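Local atomic coordinates of diguanylate cyclase/phosphodiesterase-domain containing protein (Thermotoga maritima MSB8, PDB entry 6KHU), a protein that is a putative diguanylate cyclase of the GGDEF family, whose active members join two GTP molecules into the bacterial second messenger cyclic di-GMP. Residues Pro29-Phe34 / Ile107-Tyr112; Leu63-Arg68 / Ala75-Gly80. One frame throughout, in Å; residues are numbered along the deposited sequence.

Both contacts are antiparallel pairings in the central sheet of the GGDEF domain, and they meet through its neighbouring strands 30-37 and 73-79, where F33 N lies 2.7 Å from L76 O. Contact 1 adds the outermost strand 105-112, which comes from far along the sequence; contact 2 is a local hairpin, more deeply buried. Their chemistry follows from this. In contact 1 six backbone bonds run the length of the pairing, two aromatic pairs lie one on each face, and the outer strand is partly exposed from I107 to K110. Contact 2 has four such bonds, and just before strand 65-68 begins, the carboxylate of D64 provides a further link to strand 73-79.

Contact 1 (Pro29-Phe34 / Ile107-Tyr112); sequences PYTIFF and IAYKSY
Y30 and Y112 pair at one end of an antiparallel ladder that joins strand 30-37 to strand 105-112, the edge strand of the GGDEF-domain sheet. Six backbone hydrogen bonds tie Y30, I32 and F34 to Y112, K110 and A108; the bond from I32 N to K110 O is nearly straight at 175°. The tight side-chain packing is at the tyrosines. With chi1 at 72°, Y30 holds its ring between its own backbone N and carbonyl carbon, and that brings CE1 within 3.4 Å of Y112 CB. The two rings cross obliquely, planes 31° apart, against helix 9-26, where H20 bonds Y30 OH and meets the Y112 ring edge-to-face. F33 and Y109 sit on the other face of the sheet, side by side and pointing the same way. F33 CD2 reaches Y109 CB at 3.5 Å, and helix 86-100 packs on both residues. The solvent side lies along the outer strand, where A108, Y109 and K110 are partly exposed. K110 runs away from strand 30-37, and its NZ makes a long, weak ion pair with D125. Beside Y109 the sheet face turns polar and buried: S111 OG donates to T31 OG1 at 2.9 Å, and T31 OG1 is also hydrogen-bonded to V81 O.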
loop_
_atom_site.group_PDB
_atom_site.type_symbol
_atom_site.label_atom_id
_atom_site.label_comp_id
_atom_site.label_asym_id
_atom_site.label_seq_id
_atom_site.Cartn_x
_atom_site.Cartn_y
_atom_site.Cartn_z
ATOM N N PRO A 29 3.955 -10.781 -11.172
ATOM C CA PRO A 29 3.875 -9.356 -10.849
ATOM C C PRO A 29 3.332 -9.143 -9.445
ATOM O O PRO A 29 2.737 -10.037 -8.834
ATOM C CB PRO A 29 2.910 -8.815 -11.909
ATOM C CG PRO A 29 1.966 -9.982 -12.141
ATOM C CD PRO A 29 2.753 -11.259 -11.881
ATOM N N TYR A 30 3.577 -7.936 -8.930
ATOM C CA TYR A 30 2.934 -7.463 -7.710
ATOM C C TYR A 30 2.857 -5.944 -7.778
ATOM O O TYR A 30 3.530 -5.310 -8.591
ATOM C CB TYR A 30 3.682 -7.918 -6.442
ATOM C CG TYR A 30 5.001 -7.205 -6.227
ATOM C CD1 TYR A 30 6.148 -7.617 -6.905
ATOM C CD2 TYR A 30 5.100 -6.118 -5.361
ATOM C CE1 TYR A 30 7.357 -6.969 -6.729
ATOM C CE2 TYR A 30 6.319 -5.447 -5.182
ATOM C CZ TYR A 30 7.441 -5.891 -5.861
ATOM O OH TYR A 30 8.645 -5.253 -5.697
ATOM N N THR A 31 2.040 -5.355 -6.905
ATOM C CA THR A 31 1.826 -3.918 -6.928
ATOM C C THR A 31 1.943 -3.346 -5.525
ATOM O O THR A 31 1.466 -3.949 -4.559
ATOM C CB THR A 31 0.461 -3.595 -7.554
ATOM O OG1 THR A 31 0.460 -4.056 -8.914
ATOM C CG2 THR A 31 0.198 -2.096 -7.549
ATOM N N ILE A 32 2.601 -2.192 -5.424
ATOM C CA ILE A 32 2.768 -1.449 -4.181
ATOM C C ILE A 32 1.849 -0.235 -4.223
ATOM O O ILE A 32 1.842 0.509 -5.211
ATOM C CB ILE A 32 4.227 -0.998 -3.982
ATOM C CG1 ILE A 32 5.178 -2.200 -4.007
ATOM C CG2 ILE A 32 4.374 -0.224 -2.680
ATOM C CD1 ILE A 32 6.645 -1.815 -4.054
ATOM N N PHE A 33 1.089 -0.022 -3.153
ATOM C CA PHE A 33 0.242 1.153 -3.016
ATOM C C PHE A 33 0.726 1.963 -1.823
ATOM O O PHE A 33 1.051 1.392 -0.773
ATOM C CB PHE A 33 -1.259 0.786 -2.808
ATOM C CG PHE A 33 -1.879 -0.008 -3.934
ATOM C CD1 PHE A 33 -1.664 -1.371 -4.040
ATOM C CD2 PHE A 33 -2.717 0.604 -4.851
ATOM C CE1 PHE A 33 -2.239 -2.104 -5.051
ATOM C CE2 PHE A 33 -3.292 -0.131 -5.876
ATOM C CZ PHE A 33 -3.045 -1.489 -5.977
ATOM N N PHE A 34 0.769 3.292 -1.983
ATOM C CA PHE A 34 0.987 4.230 -0.883
ATOM C C PHE A 34 -0.258 5.088 -0.683
ATOM O O PHE A 34 -0.829 5.596 -1.656
ATOM C CB PHE A 34 2.172 5.170 -1.169
ATOM C CG PHE A 34 3.507 4.649 -0.724
ATOM C CD1 PHE A 34 3.825 3.303 -0.844
ATOM C CD2 PHE A 34 4.464 5.527 -0.204
ATOM C CE1 PHE A 34 5.077 2.824 -0.442
ATOM C CE2 PHE A 34 5.714 5.069 0.195
ATOM C CZ PHE A 34 6.026 3.711 0.077
ATOM N N ILE A 107 -3.058 9.094 -3.072
ATOM C CA ILE A 107 -2.830 7.673 -3.289
ATOM C C ILE A 107 -2.001 7.520 -4.554
ATOM O O ILE A 107 -2.139 8.296 -5.504
ATOM C CB ILE A 107 -4.159 6.884 -3.393
ATOM C CG1 ILE A 107 -3.910 5.379 -3.563
ATOM C CG2 ILE A 107 -4.992 7.395 -4.547
ATOM C CD1 ILE A 107 -5.165 4.523 -3.293
ATOM N N ALA A 108 -1.127 6.517 -4.558
ATOM C CA ALA A 108 -0.309 6.227 -5.729
ATOM C C ALA A 108 0.082 4.756 -5.693
ATOM O O ALA A 108 0.067 4.123 -4.635
ATOM C CB ALA A 108 0.930 7.130 -5.778
ATOM N N TYR A 109 0.405 4.198 -6.864
ATOM C CA TYR A 109 0.829 2.805 -6.922
ATOM C C TYR A 109 1.891 2.608 -7.998
ATOM O O TYR A 109 1.968 3.368 -8.966
ATOM C CB TYR A 109 -0.364 1.849 -7.156
ATOM C CG TYR A 109 -1.032 1.974 -8.509
ATOM C CD1 TYR A 109 -0.514 1.332 -9.623
ATOM C CD2 TYR A 109 -2.194 2.724 -8.665
ATOM C CE1 TYR A 109 -1.124 1.438 -10.861
ATOM C CE2 TYR A 109 -2.813 2.838 -9.903
ATOM C CZ TYR A 109 -2.269 2.190 -10.994
ATOM O OH TYR A 109 -2.876 2.291 -12.224
ATOM N N LYS A 110 2.713 1.570 -7.806
ATOM C CA LYS A 110 3.734 1.157 -8.763
ATOM C C LYS A 110 3.633 -0.353 -8.919
ATOM O O LYS A 110 3.625 -1.072 -7.917
ATOM C CB LYS A 110 5.135 1.540 -8.289
ATOM C CG LYS A 110 5.425 3.024 -8.292
ATOM C CD LYS A 110 5.788 3.504 -9.675
ATOM C CE LYS A 110 6.006 5.016 -9.700
ATOM N NZ LYS A 110 6.519 5.448 -11.031
ATOM N N SER A 111 3.530 -0.834 -10.157
ATOM C CA SER A 111 3.414 -2.266 -10.422
ATOM C C SER A 111 4.745 -2.819 -10.914
ATOM O O SER A 111 5.399 -2.217 -11.773
ATOM C CB SER A 111 2.321 -2.552 -11.455
ATOM O OG SER A 111 1.059 -2.117 -10.983
ATOM N N TYR A 112 5.142 -3.952 -10.365
ATOM C CA TYR A 112 6.312 -4.658 -10.846
ATOM C C TYR A 112 5.862 -5.755 -11.797
ATOM O O TYR A 112 4.904 -6.465 -11.496
ATOM C CB TYR A 112 7.088 -5.284 -9.679
ATOM C CG TYR A 112 8.222 -6.205 -10.109
ATOM C CD1 TYR A 112 9.478 -5.692 -10.382
ATOM C CD2 TYR A 112 8.032 -7.589 -10.240
ATOM C CE1 TYR A 112 10.527 -6.506 -10.783
ATOM C CE2 TYR A 112 9.094 -8.429 -10.635
ATOM C CZ TYR A 112 10.338 -7.866 -10.911
ATOM O OH TYR A 112 11.404 -8.644 -11.307
#

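Contact 2 (Leu63-Arg68 / Ala75-Gly80); sequences LDSVGR and ALFVIG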
loop_
_atom_site.group_PDB
_atom_site.type_symbol
_atom_site.label_atom_id
_atom_site.label_comp_id
_atom_site.label_asym_id
_atom_site.label_seq_id
_atom_site.Cartn_x
_atom_site.Cartn_y
_atom_site.Cartn_z
ATOM N N LEU A 63 0.747 -13.476 2.347
ATOM C CA LEU A 63 1.954 -12.700 2.049
ATOM C C LEU A 63 1.646 -11.220 1.791
ATOM O O LEU A 63 2.502 -10.357 2.040
ATOM C CB LEU A 63 2.666 -13.300 0.831
ATOM C CG LEU A 63 3.983 -14.085 0.928
ATOM C CD1 LEU A 63 4.299 -14.599 2.308
ATOM C CD2 LEU A 63 3.995 -15.224 -0.099
ATOM N N ASP A 64 0.459 -10.906 1.267
ATOM C CA ASP A 64 0.075 -9.505 1.095
ATOM C C ASP A 64 0.163 -8.780 2.435
ATOM O O ASP A 64 -0.203 -9.330 3.477
ATOM C CB ASP A 64 -1.347 -9.401 0.544
ATOM C CG ASP A 64 -1.512 -10.038 -0.825
ATOM O OD1 ASP A 64 -0.526 -10.193 -1.574
ATOM O OD2 ASP A 64 -2.662 -10.357 -1.169
ATOM N N SER A 65 0.670 -7.545 2.424
ATOM C CA SER A 65 1.011 -6.897 3.685
ATOM C C SER A 65 0.688 -5.408 3.666
ATOM O O SER A 65 0.826 -4.725 2.646
ATOM C CB SER A 65 2.504 -7.072 4.044
ATOM O OG SER A 65 2.947 -8.407 3.860
ATOM N N VAL A 66 0.310 -4.913 4.843
ATOM C CA VAL A 66 0.066 -3.501 5.107
ATOM C C VAL A 66 1.099 -3.022 6.114
ATOM O O VAL A 66 1.329 -3.679 7.140
ATOM C CB VAL A 66 -1.355 -3.272 5.660
ATOM C CG1 VAL A 66 -1.606 -1.788 5.898
ATOM C CG2 VAL A 66 -2.387 -3.879 4.748
ATOM N N GLY A 67 1.682 -1.860 5.853
ATOM C CA GLY A 67 2.687 -1.307 6.731
ATOM C C GLY A 67 2.398 0.134 7.097
ATOM O O GLY A 67 1.853 0.907 6.304
ATOM N N ARG A 68 2.778 0.486 8.324
ATOM C CA ARG A 68 2.806 1.878 8.774
ATOM C C ARG A 68 4.103 2.486 8.257
ATOM O O ARG A 68 5.162 2.343 8.870
ATOM C CB ARG A 68 2.705 1.965 10.297
ATOM C CG ARG A 68 2.651 3.398 10.875
ATOM C CD ARG A 68 3.036 3.398 12.359
ATOM N NE ARG A 68 2.798 4.677 13.046
ATOM C CZ ARG A 68 3.736 5.600 13.272
ATOM N NH1 ARG A 68 4.985 5.409 12.854
ATOM N NH2 ARG A 68 3.420 6.727 13.906
ATOM N N ALA A 75 1.573 1.844 3.575
ATOM C CA ALA A 75 1.944 1.147 2.359
ATOM C C ALA A 75 1.276 -0.222 2.338
ATOM O O ALA A 75 0.893 -0.773 3.376
ATOM C CB ALA A 75 3.467 1.019 2.225
ATOM N N LEU A 76 1.122 -0.750 1.128
ATOM C CA LEU A 76 0.496 -2.037 0.885
ATOM C C LEU A 76 1.162 -2.653 -0.332
ATOM O O LEU A 76 1.424 -1.952 -1.320
ATOM C CB LEU A 76 -1.012 -1.891 0.633
ATOM C CG LEU A 76 -1.765 -3.034 -0.052
ATOM C CD1 LEU A 76 -2.070 -4.166 0.952
ATOM C CD2 LEU A 76 -3.067 -2.516 -0.686
ATOM N N PHE A 77 1.433 -3.951 -0.272
ATOM C CA PHE A 77 1.728 -4.660 -1.508
ATOM C C PHE A 77 0.839 -5.886 -1.628
ATOM O O PHE A 77 0.513 -6.527 -0.628
ATOM C CB PHE A 77 3.232 -5.017 -1.647
ATOM C CG PHE A 77 3.768 -6.011 -0.637
ATOM C CD1 PHE A 77 3.624 -7.379 -0.837
ATOM C CD2 PHE A 77 4.490 -5.568 0.468
ATOM C CE1 PHE A 77 4.149 -8.284 0.062
ATOM C CE2 PHE A 77 5.028 -6.474 1.381
ATOM C CZ PHE A 77 4.856 -7.834 1.177
ATOM N N VAL A 78 0.433 -6.177 -2.866
ATOM C CA VAL A 78 -0.504 -7.243 -3.198
ATOM C C VAL A 78 0.123 -8.082 -4.314
ATOM O O VAL A 78 0.398 -7.572 -5.408
ATOM C CB VAL A 78 -1.881 -6.688 -3.623
ATOM C CG1 VAL A 78 -2.583 -6.028 -2.438
ATOM C CG2 VAL A 78 -1.740 -5.656 -4.728
ATOM N N ILE A 79 0.372 -9.349 -4.036
ATOM C CA ILE A 79 1.082 -10.169 -5.005
ATOM C C ILE A 79 0.117 -10.609 -6.098
ATOM O O ILE A 79 -1.097 -10.750 -5.884
ATOM C CB ILE A 79 1.763 -11.369 -4.320
ATOM C CG1 ILE A 79 0.720 -12.406 -3.934
ATOM C CG2 ILE A 79 2.580 -10.913 -3.085
ATOM C CD1 ILE A 79 0.659 -13.577 -4.894
ATOM N N GLY A 80 0.668 -10.838 -7.289
ATOM C CA GLY A 80 -0.129 -11.283 -8.409
ATOM C C GLY A 80 -0.893 -10.181 -9.110
ATOM O O GLY A 80 -1.629 -10.470 -10.057
HETATM O O HOH W 1 -2.854 -10.941 -3.695
#
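A chi1 of -62° puts the carboxylate of D64 beside its own backbone N, from where OD1 reaches across to I79 N, while chi1 of 66° on F77 stands its ring up against S65. The D64 bond is short and nearly straight: I79 N to OD1 is 2.8 Å, arriving on the syn side but 35° out of the carboxylate plane. The other oxygen is held too. Water 1 donates to D64 OD2 at 2.6 Å and to I79 O at 2.8 Å, so the carboxylate holds the N-H of I79 directly and its carbonyl through the water. R60 N and V61 N also bond OD2, tying the preceding loop to the same group. With the carboxylate gone, as in an alanine here, I79 N would probably lose its acceptor, and R60 N and V61 N their shared one, freeing the loop to shift against strand 73-79. Further along, strands 65-68 and 73-79 form the antiparallel hairpin that in GGDEF domains carries the signature motif at its turn, although the turn of this chain does not read GGDEF. S65 and F77 make a hydrogen-bonded pair, as do G67 and A75. S65 N sits 4.2 Å above the F77 ring plane, over its centre, and S65 OG approaches F77 CZ at 3.3 Å. That hydroxyl donates to L63 O at 2.7 Å, and the same carbonyl oxygen lies 3.3 Å from F77 CE1; F12 and L16 of helix 9-26 pack on the phenylalanine. On the opposite face V66 and L76 form the non-hydrogen-bonded pair, with L55 of helix 41-57 packed on both and V66 CG2 3.8 Å from L76 CD1.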